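Rubredoxin\:oxygen oxidoreductase (Desulfovibrio gigas, PDB 1E5D) catalyses the four-electron reduction of dioxygen to two water molecules, using a diiron centre and flavin mononucleotide. Local coordinates at residues N253-S261 with G281-K290; K337-G346 with F364-N375. All coordinates share one frame; numbering follows the deposited sequence.

Overall arrangement
Strand 254-259 opens the parallel five-strand sheet of the flavodoxin-like domain. The chain then runs through helix 265-279 and returns as strand 283-288, so contact 1 (253-261 with 281-290) closes the first beta-alpha-beta unit. Strand 306-310 follows, and strand 338-345, helix 350-361 and strand 371-374 form a later unit, closed by contact 2 (337-346 with 364-375). The two contacts stand in series, neither nested nor crossed. Across the sheet the order is 283-288, 254-259, 306-310, 338-345, 371-374, which puts one contact at each edge. Their centres lie about 14 Å apart; Phe342 CZ packs 4.0 Å from Ile257 CG2, and both contacts reach the flavin mononucleotide.

Contact 1: residues N253-S261 with G281-K290; sequences NKVVIFYDS and GCTVKLMWCK. With FMN (flavin mononucleotide), chain C.
Trp288 lies against Tyr259 and Asp260 where two neighbouring parallel strands end. Its CB sits 3.8 Å from Tyr259 CE1, and CG follows at 3.7 Å from Tyr259 OH. CD1 then comes over one face of the tyrosine ring, 3.6 Å from CZ; that ring and the five-membered ring of the indole are 19° from parallel but slid apart, so they barely overlap. Beyond CD1, NE1 donates to Asp260 OD1 at 3.0 Å (145° at the hydrogen), reaching that oxygen from above the carboxylate plane. Trp288 CG stands opposite its own backbone N (chi1 -172°), a setting that places the five-membered ring within reach of both Tyr259 and the Asp260 carboxylate.

The strands belong to the beta-alpha-beta unit of strand 254-259, helix 265-279 and strand 283-288 in the flavodoxin-like domain. Met287 N to Ile257 O, 2.7 Å, is the straightest of the backbone bonds between them, whereas Tyr259 N to Met287 O is long and weak.

Asp260 OD1 accepts two further donors: Ser261 N, and Lys290 NZ in a salt bridge of 3.1 Å on the syn side. Lys290 NZ also bonds Gly25 O of the second subunit. Next in the chain, Ser261 OG donates to the flavin phosphate oxygen O1P at 2.7 Å.

Contact 2: residues K337-G346 with F364-N375; sequences KIGGAFGSFG and FDMPATPVKVKN. With FMN (flavin mononucleotide), chain C.
Ser344 OG is held between protein and cofactor: it accepts from the ribityl hydroxyl O4' of the flavin mononucleotide at 3.0 Å and donates to Asn375 O at 2.5 Å, a length too short to be certain in detail. The trans chi1 (-169°) swings OG toward the residue that follows strand 371-374. Asn375 ND2 adds a weak bond to O4', while its OD1 bonds Ser112 OG of the second subunit.

Phe345 packs across the same end. Lys374 CA lies over one face of its ring, a CH-pi contact 4.1 Å from the centroid, and Lys372 CG comes obliquely to CE1 at 3.7 Å. The flavin O2 is near the ring plane at the edge. One residue on, Gly346 N donates to both N1 and O2 of the isoalloxazine, 3.0 Å each, a bifurcated bond bent at the hydrogen.

Strands 338-345 and 371-374 pair in parallel from Phe342 with Val371 to Phe345 with Lys374. A separate bridge joins Ile338 to Asp365, the register shifting by two between them; water 1 spans this offset, donating to Gly339 O and accepting from Ala368 N. Beyond it, Lys337 CB rests over the centre of the Phe364 ring, 7° off its normal.

The shared Gly346 N-H, just past the strand, could help to stabilise negative charge on the N1-C2-O2 side of a reduced flavin.

Contact 1: residues N253-S261 with G281-K290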
loop_
_atom_site.group_PDB
_atom_site.type_symbol
_atom_site.label_atom_id
_atom_site.label_comp_id
_atom_site.label_asym_id
_atom_site.label_seq_id
_atom_site.Cartn_x
_atom_site.Cartn_y
_atom_site.Cartn_z
ATOM N N ASN A 253 23.100 -15.888 3.354
ATOM C CA ASN A 253 23.098 -15.534 4.762
ATOM C C ASN A 253 22.454 -14.178 5.017
ATOM O O ASN A 253 22.724 -13.525 6.021
ATOM C CB ASN A 253 24.547 -15.501 5.265
ATOM C CG ASN A 253 24.674 -15.934 6.709
ATOM O OD1 ASN A 253 23.759 -16.550 7.254
ATOM N ND2 ASN A 253 25.810 -15.603 7.310
ATOM N N LYS A 254 21.605 -13.743 4.100
ATOM C CA LYS A 254 20.956 -12.443 4.153
ATOM C C LYS A 254 19.552 -12.555 4.733
ATOM O O LYS A 254 18.740 -13.397 4.352
ATOM C CB LYS A 254 20.912 -11.840 2.753
ATOM C CG LYS A 254 20.436 -10.399 2.684
ATOM C CD LYS A 254 20.655 -9.850 1.285
ATOM C CE LYS A 254 19.568 -8.878 0.872
ATOM N NZ LYS A 254 19.556 -8.698 -0.606
ATOM N N VAL A 255 19.289 -11.669 5.690
ATOM C CA VAL A 255 17.968 -11.620 6.307
ATOM C C VAL A 255 17.360 -10.253 6.011
ATOM O O VAL A 255 17.964 -9.209 6.238
ATOM C CB VAL A 255 18.033 -11.899 7.815
ATOM C CG1 VAL A 255 16.654 -11.842 8.455
ATOM C CG2 VAL A 255 18.657 -13.259 8.099
ATOM N N VAL A 256 16.155 -10.259 5.469
ATOM C CA VAL A 256 15.350 -9.095 5.199
ATOM C C VAL A 256 14.216 -9.056 6.223
ATOM O O VAL A 256 13.374 -9.951 6.289
ATOM C CB VAL A 256 14.717 -9.107 3.797
ATOM C CG1 VAL A 256 13.647 -8.018 3.704
ATOM C CG2 VAL A 256 15.762 -8.937 2.715
ATOM N N ILE A 257 14.215 -8.010 7.026
ATOM C CA ILE A 257 13.142 -7.766 7.975
ATOM C C ILE A 257 12.284 -6.608 7.479
ATOM O O ILE A 257 12.769 -5.495 7.257
ATOM C CB ILE A 257 13.700 -7.431 9.364
ATOM C CG1 ILE A 257 14.563 -8.531 9.981
ATOM C CG2 ILE A 257 12.569 -7.030 10.297
ATOM C CD1 ILE A 257 15.489 -8.037 11.077
ATOM N N PHE A 258 10.988 -6.828 7.275
ATOM C CA PHE A 258 10.163 -5.679 6.883
ATOM C C PHE A 258 8.951 -5.659 7.807
ATOM O O PHE A 258 8.414 -6.674 8.224
ATOM C CB PHE A 258 9.811 -5.703 5.417
ATOM C CG PHE A 258 8.737 -6.610 4.879
ATOM C CD1 PHE A 258 7.406 -6.227 4.907
ATOM C CD2 PHE A 258 9.031 -7.840 4.328
ATOM C CE1 PHE A 258 6.396 -7.018 4.400
ATOM C CE2 PHE A 258 8.026 -8.647 3.818
ATOM C CZ PHE A 258 6.698 -8.245 3.850
ATOM N N TYR A 259 8.558 -4.443 8.144
ATOM C CA TYR A 259 7.548 -4.191 9.147
ATOM C C TYR A 259 6.887 -2.853 8.835
ATOM O O TYR A 259 7.408 -2.067 8.046
ATOM C CB TYR A 259 8.187 -4.151 10.555
ATOM C CG TYR A 259 8.851 -2.799 10.774
ATOM C CD1 TYR A 259 10.049 -2.507 10.129
ATOM C CD2 TYR A 259 8.303 -1.822 11.601
ATOM C CE1 TYR A 259 10.680 -1.284 10.306
ATOM C CE2 TYR A 259 8.919 -0.598 11.773
ATOM C CZ TYR A 259 10.113 -0.331 11.122
ATOM O OH TYR A 259 10.709 0.891 11.316
ATOM N N ASP A 260 5.791 -2.607 9.527
ATOM C CA ASP A 260 5.222 -1.282 9.694
ATOM C C ASP A 260 4.783 -1.177 11.151
ATOM O O ASP A 260 4.756 -2.174 11.877
ATOM C CB ASP A 260 4.086 -1.012 8.726
ATOM C CG ASP A 260 3.841 0.473 8.532
ATOM O OD1 ASP A 260 4.515 1.278 9.212
ATOM O OD2 ASP A 260 2.977 0.836 7.718
ATOM N N SER A 261 4.469 0.030 11.597
ATOM C CA SER A 261 4.196 0.225 13.023
ATOM C C SER A 261 3.493 1.550 13.244
ATOM O O SER A 261 3.670 2.482 12.453
ATOM C CB SER A 261 5.515 0.174 13.783
ATOM O OG SER A 261 5.305 0.354 15.172
ATOM N N GLY A 281 25.901 -13.663 12.707
ATOM C CA GLY A 281 26.644 -13.578 11.466
ATOM C C GLY A 281 25.798 -13.495 10.212
ATOM O O GLY A 281 26.198 -13.945 9.138
ATOM N N CYS A 282 24.604 -12.912 10.307
ATOM C CA CYS A 282 23.832 -12.682 9.092
ATOM C C CYS A 282 24.015 -11.261 8.592
ATOM O O CYS A 282 24.372 -10.369 9.357
ATOM C CB CYS A 282 22.344 -12.916 9.337
ATOM S SG CYS A 282 21.972 -14.589 9.902
ATOM N N THR A 283 23.769 -11.031 7.308
ATOM C CA THR A 283 23.650 -9.671 6.802
ATOM C C THR A 283 22.174 -9.291 6.939
ATOM O O THR A 283 21.301 -10.105 6.611
ATOM C CB THR A 283 24.023 -9.442 5.333
ATOM O OG1 THR A 283 25.059 -10.312 4.883
ATOM C CG2 THR A 283 24.547 -8.011 5.193
ATOM N N VAL A 284 21.894 -8.084 7.417
ATOM C CA VAL A 284 20.489 -7.746 7.619
ATOM C C VAL A 284 20.058 -6.547 6.792
ATOM O O VAL A 284 20.727 -5.522 6.695
ATOM C CB VAL A 284 20.220 -7.454 9.107
ATOM C CG1 VAL A 284 18.769 -7.068 9.338
ATOM C CG2 VAL A 284 20.607 -8.674 9.938
ATOM N N LYS A 285 18.888 -6.691 6.181
ATOM C CA LYS A 285 18.177 -5.547 5.639
ATOM C C LYS A 285 16.912 -5.353 6.493
ATOM O O LYS A 285 16.030 -6.209 6.443
ATOM C CB LYS A 285 17.823 -5.709 4.167
ATOM C CG LYS A 285 19.018 -5.897 3.247
ATOM C CD LYS A 285 19.729 -4.586 2.963
ATOM C CE LYS A 285 21.222 -4.695 3.225
ATOM N NZ LYS A 285 21.748 -3.542 4.013
ATOM N N LEU A 286 16.896 -4.256 7.232
ATOM C CA LEU A 286 15.766 -3.790 8.015
ATOM C C LEU A 286 14.978 -2.736 7.243
ATOM O O LEU A 286 15.414 -1.593 7.111
ATOM C CB LEU A 286 16.238 -3.211 9.356
ATOM C CG LEU A 286 15.134 -2.757 10.314
ATOM C CD1 LEU A 286 14.034 -3.805 10.380
ATOM C CD2 LEU A 286 15.681 -2.489 11.701
ATOM N N MET A 287 13.808 -3.087 6.717
ATOM C CA MET A 287 13.083 -2.174 5.842
ATOM C C MET A 287 11.683 -1.826 6.333
ATOM O O MET A 287 10.828 -2.689 6.500
ATOM C CB MET A 287 13.004 -2.797 4.432
ATOM C CG MET A 287 14.362 -3.337 3.992
ATOM S SD MET A 287 14.318 -4.138 2.374
ATOM C CE MET A 287 14.382 -2.689 1.325
ATOM N N TRP A 288 11.449 -0.542 6.548
ATOM C CA TRP A 288 10.174 0.048 6.911
ATOM C C TRP A 288 9.267 0.223 5.703
ATOM O O TRP A 288 9.636 0.892 4.738
ATOM C CB TRP A 288 10.447 1.401 7.566
ATOM C CG TRP A 288 9.264 2.076 8.174
ATOM C CD1 TRP A 288 8.145 1.463 8.644
ATOM C CD2 TRP A 288 9.070 3.478 8.384
ATOM N NE1 TRP A 288 7.265 2.398 9.131
ATOM C CE2 TRP A 288 7.809 3.641 8.987
ATOM C CE3 TRP A 288 9.832 4.621 8.128
ATOM C CZ2 TRP A 288 7.285 4.889 9.338
ATOM C CZ3 TRP A 288 9.316 5.857 8.476
ATOM C CH2 TRP A 288 8.053 5.989 9.075
ATOM N N CYS A 289 8.074 -0.357 5.713
ATOM C CA CYS A 289 7.171 -0.224 4.577
ATOM C C CYS A 289 6.777 1.214 4.284
ATOM O O CYS A 289 6.353 1.547 3.180
ATOM C CB CYS A 289 5.875 -1.021 4.809
ATOM S SG CYS A 289 6.134 -2.801 4.767
ATOM N N LYS A 290 6.884 2.112 5.259
ATOM C CA LYS A 290 6.492 3.490 4.944
ATOM C C LYS A 290 7.604 4.205 4.182
ATOM O O LYS A 290 7.329 5.241 3.581
ATOM C CB LYS A 290 6.148 4.253 6.215
ATOM C CG LYS A 290 4.710 4.700 6.349
ATOM C CD LYS A 290 3.887 3.766 7.207
ATOM C CE LYS A 290 2.918 4.540 8.088
ATOM N NZ LYS A 290 2.847 3.916 9.443
HETATM N N1 FMN C . -4.812 -4.217 19.020
HETATM C C2 FMN C . -5.535 -5.327 18.959
HETATM O O2 FMN C . -5.379 -6.243 19.720
HETATM N N3 FMN C . -6.541 -5.507 17.973
HETATM C C4 FMN C . -7.059 -4.415 17.300
HETATM O O4 FMN C . -7.898 -4.627 16.445
HETATM C C4A FMN C . -6.299 -3.177 17.399
HETATM N N5 FMN C . -6.499 -2.178 16.508
HETATM C C5A FMN C . -5.988 -0.950 16.856
HETATM C C6 FMN C . -6.292 0.147 16.010
HETATM C C7 FMN C . -5.626 1.343 16.130
HETATM C C7M FMN C . -5.753 2.377 15.044
HETATM C C8 FMN C . -4.566 1.481 17.110
HETATM C C8M FMN C . -3.985 2.844 17.407
HETATM C C9 FMN C . -4.406 0.473 18.073
HETATM C C9A FMN C . -4.954 -0.786 17.818
HETATM N N10 FMN C . -4.542 -1.970 18.504
HETATM C C10 FMN C . -5.219 -3.106 18.370
HETATM C "C1'" FMN C . -3.504 -1.813 19.550
HETATM C "C2'" FMN C . -2.084 -1.856 18.931
HETATM O "O2'" FMN C . -1.867 -3.108 18.291
HETATM C "C3'" FMN C . -1.129 -1.689 20.102
HETATM O "O3'" FMN C . -1.125 -0.298 20.415
HETATM C "C4'" FMN C . 0.292 -2.116 19.725
HETATM O "O4'" FMN C . 1.173 -1.915 20.842
HETATM C "C5'" FMN C . 0.712 -1.277 18.538
HETATM O "O5'" FMN C . 2.178 -1.667 18.131
HETATM P P FMN C . 3.091 -0.670 17.427
HETATM O O1P FMN C . 4.167 -1.506 16.730
HETATM O O2P FMN C . 2.386 0.206 16.604
HETATM O O3P FMN C . 3.743 0.172 18.424
#

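Contact 2: residues K337-G346 with F364-N375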
loop_
_atom_site.group_PDB
_atom_site.type_symbol
_atom_site.label_atom_id
_atom_site.label_comp_id
_atom_site.label_asym_id
_atom_site.label_seq_id
_atom_site.Cartn_x
_atom_site.Cartn_y
_atom_site.Cartn_z
ATOM N N LYS A 337 12.995 -19.906 0.936
ATOM C CA LYS A 337 13.131 -18.864 1.941
ATOM C C LYS A 337 12.636 -19.352 3.289
ATOM O O LYS A 337 11.684 -20.129 3.360
ATOM C CB LYS A 337 12.330 -17.625 1.522
ATOM C CG LYS A 337 13.208 -16.476 1.062
ATOM C CD LYS A 337 13.031 -16.201 -0.424
ATOM C CE LYS A 337 14.298 -16.555 -1.169
ATOM N NZ LYS A 337 15.008 -15.406 -1.767
ATOM N N ILE A 338 13.292 -18.888 4.347
ATOM C CA ILE A 338 12.791 -19.157 5.689
ATOM C C ILE A 338 11.987 -17.949 6.168
ATOM O O ILE A 338 12.458 -16.815 6.085
ATOM C CB ILE A 338 13.925 -19.449 6.679
ATOM C CG1 ILE A 338 14.607 -20.798 6.447
ATOM C CG2 ILE A 338 13.425 -19.329 8.110
ATOM C CD1 ILE A 338 16.020 -20.853 6.996
ATOM N N GLY A 339 10.784 -18.201 6.654
ATOM C CA GLY A 339 9.911 -17.159 7.146
ATOM C C GLY A 339 10.031 -16.947 8.642
ATOM O O GLY A 339 10.570 -17.782 9.363
ATOM N N GLY A 340 9.518 -15.810 9.082
ATOM C CA GLY A 340 9.474 -15.331 10.440
ATOM C C GLY A 340 8.387 -14.278 10.586
ATOM O O GLY A 340 8.035 -13.603 9.619
ATOM N N ALA A 341 7.846 -14.129 11.791
ATOM C CA ALA A 341 6.816 -13.127 12.020
ATOM C C ALA A 341 6.856 -12.603 13.451
ATOM O O ALA A 341 7.300 -13.242 14.399
ATOM C CB ALA A 341 5.440 -13.680 11.710
ATOM N N PHE A 342 6.378 -11.369 13.629
ATOM C CA PHE A 342 6.398 -10.800 14.972
ATOM C C PHE A 342 5.479 -9.591 15.008
ATOM O O PHE A 342 5.017 -9.109 13.977
ATOM C CB PHE A 342 7.823 -10.427 15.371
ATOM C CG PHE A 342 8.430 -9.324 14.520
ATOM C CD1 PHE A 342 8.944 -9.616 13.267
ATOM C CD2 PHE A 342 8.478 -8.014 14.975
ATOM C CE1 PHE A 342 9.505 -8.629 12.474
ATOM C CE2 PHE A 342 9.041 -7.023 14.192
ATOM C CZ PHE A 342 9.558 -7.327 12.939
ATOM N N GLY A 343 5.197 -9.082 16.204
ATOM C CA GLY A 343 4.312 -7.930 16.258
ATOM C C GLY A 343 3.828 -7.648 17.665
ATOM O O GLY A 343 4.006 -8.459 18.567
ATOM N N SER A 344 3.233 -6.473 17.807
ATOM C CA SER A 344 2.637 -6.022 19.052
ATOM C C SER A 344 1.134 -5.934 18.845
ATOM O O SER A 344 0.680 -5.708 17.720
ATOM C CB SER A 344 3.236 -4.685 19.467
ATOM O OG SER A 344 2.871 -4.340 20.782
ATOM N N PHE A 345 0.355 -6.132 19.888
ATOM C CA PHE A 345 -1.098 -6.156 19.809
ATOM C C PHE A 345 -1.648 -5.597 21.116
ATOM O O PHE A 345 -0.879 -5.516 22.082
ATOM C CB PHE A 345 -1.649 -7.569 19.566
ATOM C CG PHE A 345 -1.461 -8.457 20.789
ATOM C CD1 PHE A 345 -0.212 -8.981 21.073
ATOM C CD2 PHE A 345 -2.526 -8.733 21.632
ATOM C CE1 PHE A 345 -0.029 -9.758 22.202
ATOM C CE2 PHE A 345 -2.347 -9.508 22.764
ATOM C CZ PHE A 345 -1.095 -10.016 23.051
ATOM N N GLY A 346 -2.918 -5.231 21.135
ATOM C CA GLY A 346 -3.512 -4.626 22.318
ATOM C C GLY A 346 -4.545 -5.511 22.981
ATOM O O GLY A 346 -4.772 -5.442 24.190
ATOM N N PHE A 364 6.956 -20.763 2.709
ATOM C CA PHE A 364 8.128 -20.415 3.505
ATOM C C PHE A 364 8.303 -21.378 4.670
ATOM O O PHE A 364 7.317 -21.875 5.211
ATOM C CB PHE A 364 7.999 -18.975 4.016
ATOM C CG PHE A 364 8.235 -17.922 2.942
ATOM C CD1 PHE A 364 8.111 -18.230 1.600
ATOM C CD2 PHE A 364 8.582 -16.628 3.289
ATOM C CE1 PHE A 364 8.330 -17.281 0.624
ATOM C CE2 PHE A 364 8.799 -15.671 2.319
ATOM C CZ PHE A 364 8.674 -15.991 0.982
ATOM N N ASP A 365 9.543 -21.635 5.068
ATOM C CA ASP A 365 9.796 -22.460 6.249
ATOM C C ASP A 365 9.774 -21.602 7.513
ATOM O O ASP A 365 10.466 -20.592 7.604
ATOM C CB ASP A 365 11.117 -23.214 6.122
ATOM C CG ASP A 365 11.156 -24.216 4.986
ATOM O OD1 ASP A 365 10.154 -24.411 4.262
ATOM O OD2 ASP A 365 12.226 -24.844 4.801
ATOM N N MET A 366 8.979 -22.006 8.490
ATOM C CA MET A 366 8.768 -21.338 9.756
ATOM C C MET A 366 9.295 -22.146 10.936
ATOM O O MET A 366 8.542 -22.690 11.745
ATOM C CB MET A 366 7.275 -21.075 9.986
ATOM C CG MET A 366 6.556 -20.512 8.773
ATOM S SD MET A 366 6.480 -18.717 8.759
ATOM C CE MET A 366 6.294 -18.331 10.495
ATOM N N PRO A 367 10.608 -22.222 11.068
ATOM C CA PRO A 367 11.192 -23.014 12.151
ATOM C C PRO A 367 10.838 -22.442 13.517
ATOM O O PRO A 367 10.718 -23.133 14.528
ATOM C CB PRO A 367 12.694 -22.880 11.898
ATOM C CG PRO A 367 12.845 -21.621 11.115
ATOM C CD PRO A 367 11.620 -21.549 10.243
ATOM N N ALA A 368 10.660 -21.121 13.574
ATOM C CA ALA A 368 10.365 -20.514 14.871
ATOM C C ALA A 368 8.949 -19.961 14.925
ATOM O O ALA A 368 8.371 -19.472 13.962
ATOM C CB ALA A 368 11.397 -19.444 15.155
ATOM N N THR A 369 8.382 -20.064 16.116
ATOM C CA THR A 369 7.063 -19.564 16.449
ATOM C C THR A 369 7.080 -18.040 16.445
ATOM O O THR A 369 8.041 -17.461 16.959
ATOM C CB THR A 369 6.625 -20.055 17.841
ATOM O OG1 THR A 369 7.612 -20.958 18.361
ATOM C CG2 THR A 369 5.328 -20.838 17.748
ATOM N N PRO A 370 6.081 -17.389 15.879
ATOM C CA PRO A 370 6.029 -15.926 15.907
ATOM C C PRO A 370 6.040 -15.396 17.333
ATOM O O PRO A 370 5.365 -15.937 18.206
ATOM C CB PRO A 370 4.687 -15.593 15.240
ATOM C CG PRO A 370 4.464 -16.767 14.335
ATOM C CD PRO A 370 4.939 -17.953 15.135
ATOM N N VAL A 371 6.819 -14.334 17.513
ATOM C CA VAL A 371 6.854 -13.590 18.761
ATOM C C VAL A 371 5.818 -12.469 18.723
ATOM O O VAL A 371 5.829 -11.580 17.873
ATOM C CB VAL A 371 8.250 -13.011 19.032
ATOM C CG1 VAL A 371 8.245 -12.165 20.297
ATOM C CG2 VAL A 371 9.268 -14.137 19.128
ATOM N N LYS A 372 4.880 -12.521 19.664
ATOM C CA LYS A 372 3.907 -11.449 19.816
ATOM C C LYS A 372 4.006 -10.875 21.229
ATOM O O LYS A 372 4.258 -11.583 22.196
ATOM C CB LYS A 372 2.501 -11.943 19.512
ATOM C CG LYS A 372 1.771 -12.613 20.660
ATOM C CD LYS A 372 0.908 -13.764 20.169
ATOM C CE LYS A 372 -0.503 -13.706 20.730
ATOM N NZ LYS A 372 -1.392 -14.701 20.061
ATOM N N VAL A 373 3.808 -9.571 21.339
ATOM C CA VAL A 373 3.938 -8.851 22.591
ATOM C C VAL A 373 2.751 -7.927 22.835
ATOM O O VAL A 373 2.342 -7.203 21.928
ATOM C CB VAL A 373 5.218 -7.993 22.609
ATOM C CG1 VAL A 373 5.299 -7.199 23.905
ATOM C CG2 VAL A 373 6.441 -8.871 22.415
ATOM N N LYS A 374 2.212 -7.944 24.051
ATOM C CA LYS A 374 1.145 -7.002 24.369
ATOM C C LYS A 374 1.757 -5.613 24.526
ATOM O O LYS A 374 2.558 -5.358 25.429
ATOM C CB LYS A 374 0.385 -7.392 25.629
ATOM C CG LYS A 374 -0.842 -6.542 25.913
ATOM C CD LYS A 374 -2.033 -7.386 26.342
ATOM C CE LYS A 374 -2.342 -7.212 27.820
ATOM N NZ LYS A 374 -3.105 -5.966 28.117
ATOM N N ASN A 375 1.387 -4.710 23.627
ATOM C CA ASN A 375 1.912 -3.353 23.709
ATOM C C ASN A 375 3.431 -3.289 23.759
ATOM O O ASN A 375 4.098 -3.844 22.888
ATOM C CB ASN A 375 1.303 -2.666 24.941
ATOM C CG ASN A 375 -0.209 -2.650 24.787
ATOM O OD1 ASN A 375 -0.952 -3.015 25.690
ATOM N ND2 ASN A 375 -0.641 -2.207 23.610
HETATM N N1 FMN C . -4.812 -4.217 19.020
HETATM C C2 FMN C . -5.535 -5.327 18.959
HETATM O O2 FMN C . -5.379 -6.243 19.720
HETATM N N3 FMN C . -6.541 -5.507 17.973
HETATM C C4 FMN C . -7.059 -4.415 17.300
HETATM O O4 FMN C . -7.898 -4.627 16.445
HETATM C C4A FMN C . -6.299 -3.177 17.399
HETATM N N5 FMN C . -6.499 -2.178 16.508
HETATM C C5A FMN C . -5.988 -0.950 16.856
HETATM C C6 FMN C . -6.292 0.147 16.010
HETATM C C7 FMN C . -5.626 1.343 16.130
HETATM C C7M FMN C . -5.753 2.377 15.044
HETATM C C8 FMN C . -4.566 1.481 17.110
HETATM C C8M FMN C . -3.985 2.844 17.407
HETATM C C9 FMN C . -4.406 0.473 18.073
HETATM C C9A FMN C . -4.954 -0.786 17.818
HETATM N N10 FMN C . -4.542 -1.970 18.504
HETATM C C10 FMN C . -5.219 -3.106 18.370
HETATM C "C1'" FMN C . -3.504 -1.813 19.550
HETATM C "C2'" FMN C . -2.084 -1.856 18.931
HETATM O "O2'" FMN C . -1.867 -3.108 18.291
HETATM C "C3'" FMN C . -1.129 -1.689 20.102
HETATM O "O3'" FMN C . -1.125 -0.298 20.415
HETATM C "C4'" FMN C . 0.292 -2.116 19.725
HETATM O "O4'" FMN C . 1.173 -1.915 20.842
HETATM C "C5'" FMN C . 0.712 -1.277 18.538
HETATM O "O5'" FMN C . 2.178 -1.667 18.131
HETATM P P FMN C . 3.091 -0.670 17.427
HETATM O O1P FMN C . 4.167 -1.506 16.730
HETATM O O2P FMN C . 2.386 0.206 16.604
HETATM O O3P FMN C . 3.743 0.172 18.424
HETATM O O HOH W 1 10.091 -19.127 11.686
#